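Local coordinates for Ice-binding protein isoform1a (PDB 7BWX) that binds ice, recognising specific water molecules of the prism planes, and so probably restrains crystal growth around a cold-adapted Antarctic fungus, at residues 9-14 and 170-175; 142-145 and 149-152. The protein carries 1 engineered substitution. All coordinates share one frame; numbering follows the deposited sequence.

Contact 1: 9-14 and 170-175; sequences LDLGAA and EGNVIA
L11 meets N172 and I174 from a loop whose bend is fixed by the bond from A14 N to the carbonyl oxygen of L11, 2.9 Å long. A second bond braces the same bend: G12 N reaches D10 OD1 at 3.0 Å with an N-H...O angle of 154°, forming an Asx turn. The donor comes from above the carboxylate plane, 55° out of it, and G12 supplies the positive phi at the bend. With the backbone set in this way, the forked end of L11 points at strand 172-175, and each methyl has its own target. CD1 settles over the flat face of the N172 amide, 3.9 Å from its CG and nearly equidistant from OD1 and ND2, so that the amide presents a face and not an edge to the leucine. CD2 packs against I174 CD1 at 3.6 Å. I174 turns its longer branch toward the leucine because CG1 lies anti to the carbonyl carbon, with chi1 at -42°, and the chain then runs extended to CD1.

This is a right-handed beta-helix with a long helix laid along it, and L11 fills part of the seam between the two. On the helix side it touches A73 of helix 61-79, I174 touches F74 and R71, and a hydrogen bond from A13 N to D69 OD2 ties the loop to the same helix. Where the coil turns its corner at G171, the backbone takes angles suited to glycine. Beyond it, N172 and V173 pair by backbone hydrogen bonds with the neighbouring coils, and the alternation of the strand turns N172 and I174 to the same side, toward the loop, with N172 resting on F154 and I174 on I156, both of strand 153-157.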
loop_
_atom_site.group_PDB
_atom_site.type_symbol
_atom_site.label_atom_id
_atom_site.label_comp_id
_atom_site.label_asym_id
_atom_site.label_seq_id
_atom_site.Cartn_x
_atom_site.Cartn_y
_atom_site.Cartn_z
ATOM N N LEU A 9 3.778 10.974 5.580
ATOM C CA LEU A 9 2.766 10.635 6.608
ATOM C C LEU A 9 3.433 9.774 7.680
ATOM O O LEU A 9 4.136 8.809 7.354
ATOM C CB LEU A 9 1.607 9.915 5.931
ATOM C CG LEU A 9 0.899 10.735 4.865
ATOM C CD1 LEU A 9 -0.094 9.864 4.115
ATOM C CD2 LEU A 9 0.202 11.915 5.505
ATOM N N ASP A 10 3.150 10.044 8.941
ATOM C CA ASP A 10 3.660 9.208 10.041
ATOM C C ASP A 10 2.730 7.989 10.165
ATOM O O ASP A 10 1.511 8.199 10.345
ATOM C CB ASP A 10 3.733 10.071 11.296
ATOM C CG ASP A 10 4.305 9.348 12.507
ATOM O OD1 ASP A 10 4.810 8.190 12.376
ATOM O OD2 ASP A 10 4.261 9.974 13.578
ATOM N N LEU A 11 3.276 6.778 10.086
ATOM C CA LEU A 11 2.452 5.541 10.188
ATOM C C LEU A 11 2.486 5.032 11.633
ATOM O O LEU A 11 1.808 4.050 11.901
ATOM C CB LEU A 11 2.970 4.467 9.236
ATOM C CG LEU A 11 2.806 4.764 7.750
ATOM C CD1 LEU A 11 3.363 3.627 6.921
ATOM C CD2 LEU A 11 1.373 5.004 7.410
ATOM N N GLY A 12 3.282 5.663 12.506
ATOM C CA GLY A 12 3.369 5.284 13.922
ATOM C C GLY A 12 3.610 3.791 14.083
ATOM O O GLY A 12 4.530 3.226 13.454
ATOM N N ALA A 13 2.784 3.106 14.865
ATOM C CA ALA A 13 3.017 1.686 15.155
ATOM C C ALA A 13 2.692 0.829 13.926
ATOM O O ALA A 13 3.093 -0.344 13.959
ATOM C CB ALA A 13 2.233 1.213 16.347
ATOM N N ALA A 14 2.031 1.359 12.901
ATOM C CA ALA A 14 1.744 0.586 11.658
ATOM C C ALA A 14 3.021 0.439 10.809
ATOM O O ALA A 14 3.012 -0.357 9.861
ATOM C CB ALA A 14 0.638 1.237 10.873
ATOM N N GLU A 170 5.581 -0.333 -5.332
ATOM C CA GLU A 170 6.441 0.309 -4.346
ATOM C C GLU A 170 5.512 1.247 -3.568
ATOM O O GLU A 170 4.763 2.024 -4.197
ATOM C CB GLU A 170 7.596 1.061 -5.022
ATOM C CG GLU A 170 8.511 0.155 -5.876
ATOM C CD GLU A 170 9.620 -0.541 -5.116
ATOM O OE1 GLU A 170 9.935 -0.076 -3.994
ATOM O OE2 GLU A 170 10.192 -1.532 -5.623
ATOM N N GLY A 171 5.595 1.179 -2.253
ATOM C CA GLY A 171 4.950 2.168 -1.395
ATOM C C GLY A 171 3.965 1.580 -0.389
ATOM O O GLY A 171 3.761 0.367 -0.365
ATOM N N ASN A 172 3.424 2.474 0.440
ATOM C CA ASN A 172 2.465 2.157 1.535
ATOM C C ASN A 172 1.050 2.336 0.990
ATOM O O ASN A 172 0.685 3.442 0.603
ATOM C CB ASN A 172 2.785 3.033 2.742
ATOM C CG ASN A 172 4.195 2.828 3.247
ATOM O OD1 ASN A 172 4.567 1.710 3.611
ATOM N ND2 ASN A 172 4.973 3.900 3.291
ATOM N N VAL A 173 0.334 1.234 0.868
ATOM C CA VAL A 173 -1.051 1.200 0.410
ATOM C C VAL A 173 -1.891 1.329 1.674
ATOM O O VAL A 173 -1.896 0.395 2.462
ATOM C CB VAL A 173 -1.381 -0.070 -0.371
ATOM C CG1 VAL A 173 -2.827 -0.036 -0.836
ATOM C CG2 VAL A 173 -0.430 -0.291 -1.563
ATOM N N ILE A 174 -2.579 2.457 1.813
ATOM C CA ILE A 174 -3.517 2.737 2.929
ATOM C C ILE A 174 -4.906 2.865 2.332
ATOM O O ILE A 174 -5.228 3.875 1.722
ATOM C CB ILE A 174 -3.076 3.961 3.717
ATOM C CG1 ILE A 174 -1.565 3.964 3.932
ATOM C CG2 ILE A 174 -3.857 3.989 5.015
ATOM C CD1 ILE A 174 -1.085 5.145 4.782
ATOM N N ALA A 175 -5.631 1.769 2.334
ATOM C CA ALA A 175 -6.966 1.707 1.729
ATOM C C ALA A 175 -8.049 1.900 2.795
ATOM O O ALA A 175 -7.939 1.344 3.878
ATOM C CB ALA A 175 -7.141 0.387 1.055
#

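Contact 2: 142-145 and 149-152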
loop_
_atom_site.group_PDB
_atom_site.type_symbol
_atom_site.label_atom_id
_atom_site.label_comp_id
_atom_site.label_asym_id
_atom_site.label_seq_id
_atom_site.Cartn_x
_atom_site.Cartn_y
_atom_site.Cartn_z
ATOM N N ILE A 142 5.773 -0.370 -10.627
ATOM C CA ILE A 142 6.175 0.960 -10.139
ATOM C C ILE A 142 7.671 0.914 -9.880
ATOM O O ILE A 142 8.123 0.015 -9.169
ATOM C CB ILE A 142 5.361 1.322 -8.884
ATOM C CG1 ILE A 142 3.877 1.409 -9.234
ATOM C CG2 ILE A 142 5.879 2.621 -8.260
ATOM C CD1 ILE A 142 2.936 1.245 -8.067
ATOM N N ILE A 143 8.404 1.869 -10.404
ATOM C CA ILE A 143 9.878 1.926 -10.245
ATOM C C ILE A 143 10.279 3.274 -9.652
ATOM O O ILE A 143 9.516 4.298 -9.767
ATOM C CB ILE A 143 10.573 1.647 -11.593
ATOM C CG1 ILE A 143 10.323 2.727 -12.637
ATOM C CG2 ILE A 143 10.197 0.277 -12.119
ATOM C CD1 ILE A 143 11.110 2.486 -13.916
ATOM N N LEU A 144 11.426 3.258 -9.018
ATOM C CA LEU A 144 12.002 4.412 -8.321
ATOM C C LEU A 144 13.250 4.878 -9.073
ATOM O O LEU A 144 14.112 4.029 -9.294
ATOM C CB LEU A 144 12.396 3.954 -6.922
ATOM C CG LEU A 144 11.295 3.266 -6.112
ATOM C CD1 LEU A 144 11.872 2.735 -4.814
ATOM C CD2 LEU A 144 10.109 4.195 -5.887
ATOM N N THR A 145 13.398 6.173 -9.319
ATOM C CA THR A 145 14.649 6.707 -9.924
ATOM C C THR A 145 15.156 7.889 -9.109
ATOM O O THR A 145 14.364 8.499 -8.358
ATOM C CB THR A 145 14.416 7.076 -11.388
ATOM O OG1 THR A 145 13.469 8.147 -11.383
ATOM C CG2 THR A 145 13.913 5.900 -12.194
ATOM N N LYS A 149 12.482 6.883 -2.618
ATOM C CA LYS A 149 12.409 5.766 -1.629
ATOM C C LYS A 149 10.972 5.255 -1.464
ATOM O O LYS A 149 10.071 6.085 -1.283
ATOM C CB LYS A 149 12.887 6.288 -0.280
ATOM C CG LYS A 149 14.352 6.669 -0.257
ATOM C CD LYS A 149 14.893 6.608 1.112
ATOM C CE LYS A 149 14.697 7.892 1.880
ATOM N NZ LYS A 149 15.488 7.901 3.141
ATOM N N ALA A 150 10.777 3.937 -1.508
ATOM C CA ALA A 150 9.445 3.288 -1.387
ATOM C C ALA A 150 8.750 3.755 -0.111
ATOM O O ALA A 150 7.521 3.995 -0.121
ATOM C CB ALA A 150 9.605 1.802 -1.360
ATOM N N ASN A 151 9.506 3.909 0.970
ATOM C CA ASN A 151 8.895 4.238 2.272
ATOM C C ASN A 151 8.365 5.674 2.264
ATOM O O ASN A 151 7.699 6.027 3.222
ATOM C CB ASN A 151 9.859 3.975 3.425
ATOM C CG ASN A 151 9.132 3.727 4.722
ATOM O OD1 ASN A 151 8.086 3.057 4.753
ATOM N ND2 ASN A 151 9.628 4.370 5.768
ATOM N N ASN A 152 8.614 6.463 1.212
ATOM C CA ASN A 152 8.131 7.865 1.104
ATOM C C ASN A 152 7.022 7.968 0.063
ATOM O O ASN A 152 6.670 9.110 -0.321
ATOM C CB ASN A 152 9.268 8.842 0.762
ATOM C CG ASN A 152 10.252 9.064 1.894
ATOM O OD1 ASN A 152 9.991 8.748 3.047
ATOM N ND2 ASN A 152 11.362 9.698 1.570
#
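K149 enters the contact through its backbone: its CB is directed away from strand 142-145, while its carbonyl carbon lies 4.3 Å from L144 CD1. The same carbonyl's oxygen receives N152 N at 2.9 Å, which closes the short 3-10 turn at 150-151. A150 follows and brings the closest approach. Of this segment, its backbone N comes nearest to L144 CD1, at 3.7 Å, and its CB stands 4.2 Å from that methyl, giving a light apolar touch. L144 reaches across with CG anti to its carbonyl carbon (chi1 -53°) and the chain extended beyond, so that the CD1 methyl alone touches the turn. N151 and N152 then lead the chain away from the strand, each joined to S209 by a weak hydrogen bond; N152 ND2 also makes a weak one to the carbonyl oxygen of S124. The contact joins the end of strand 141-145 to the turn that precedes strand 153-157, at a corner of the solenoid. Strand 141-145 lies beside strand 113-117, and strand 168-170, one coil on, packs against both L144 and A150.

From the N terminus, residues 9-14 lie beside helix 61-79 before the chain enters strand 19-20. Their partner, 170-175, arrives only after 155 intervening residues, so contact 1 closes a very long loop that joins the start of the chain to a late coil of the beta-helix. Contact 2 falls within that span without crossing it: 142-145 and 149-152 are separated by three residues and shape one local corner. The two centres are 14 Å apart, yet the contacts touch, since E170 OE1 packs 3.3 Å from A150 CB and N172 ND2 lies 3.5 Å from N151 O. Segment 170-175 thus links the N-terminal loop with the corner of the adjacent coil.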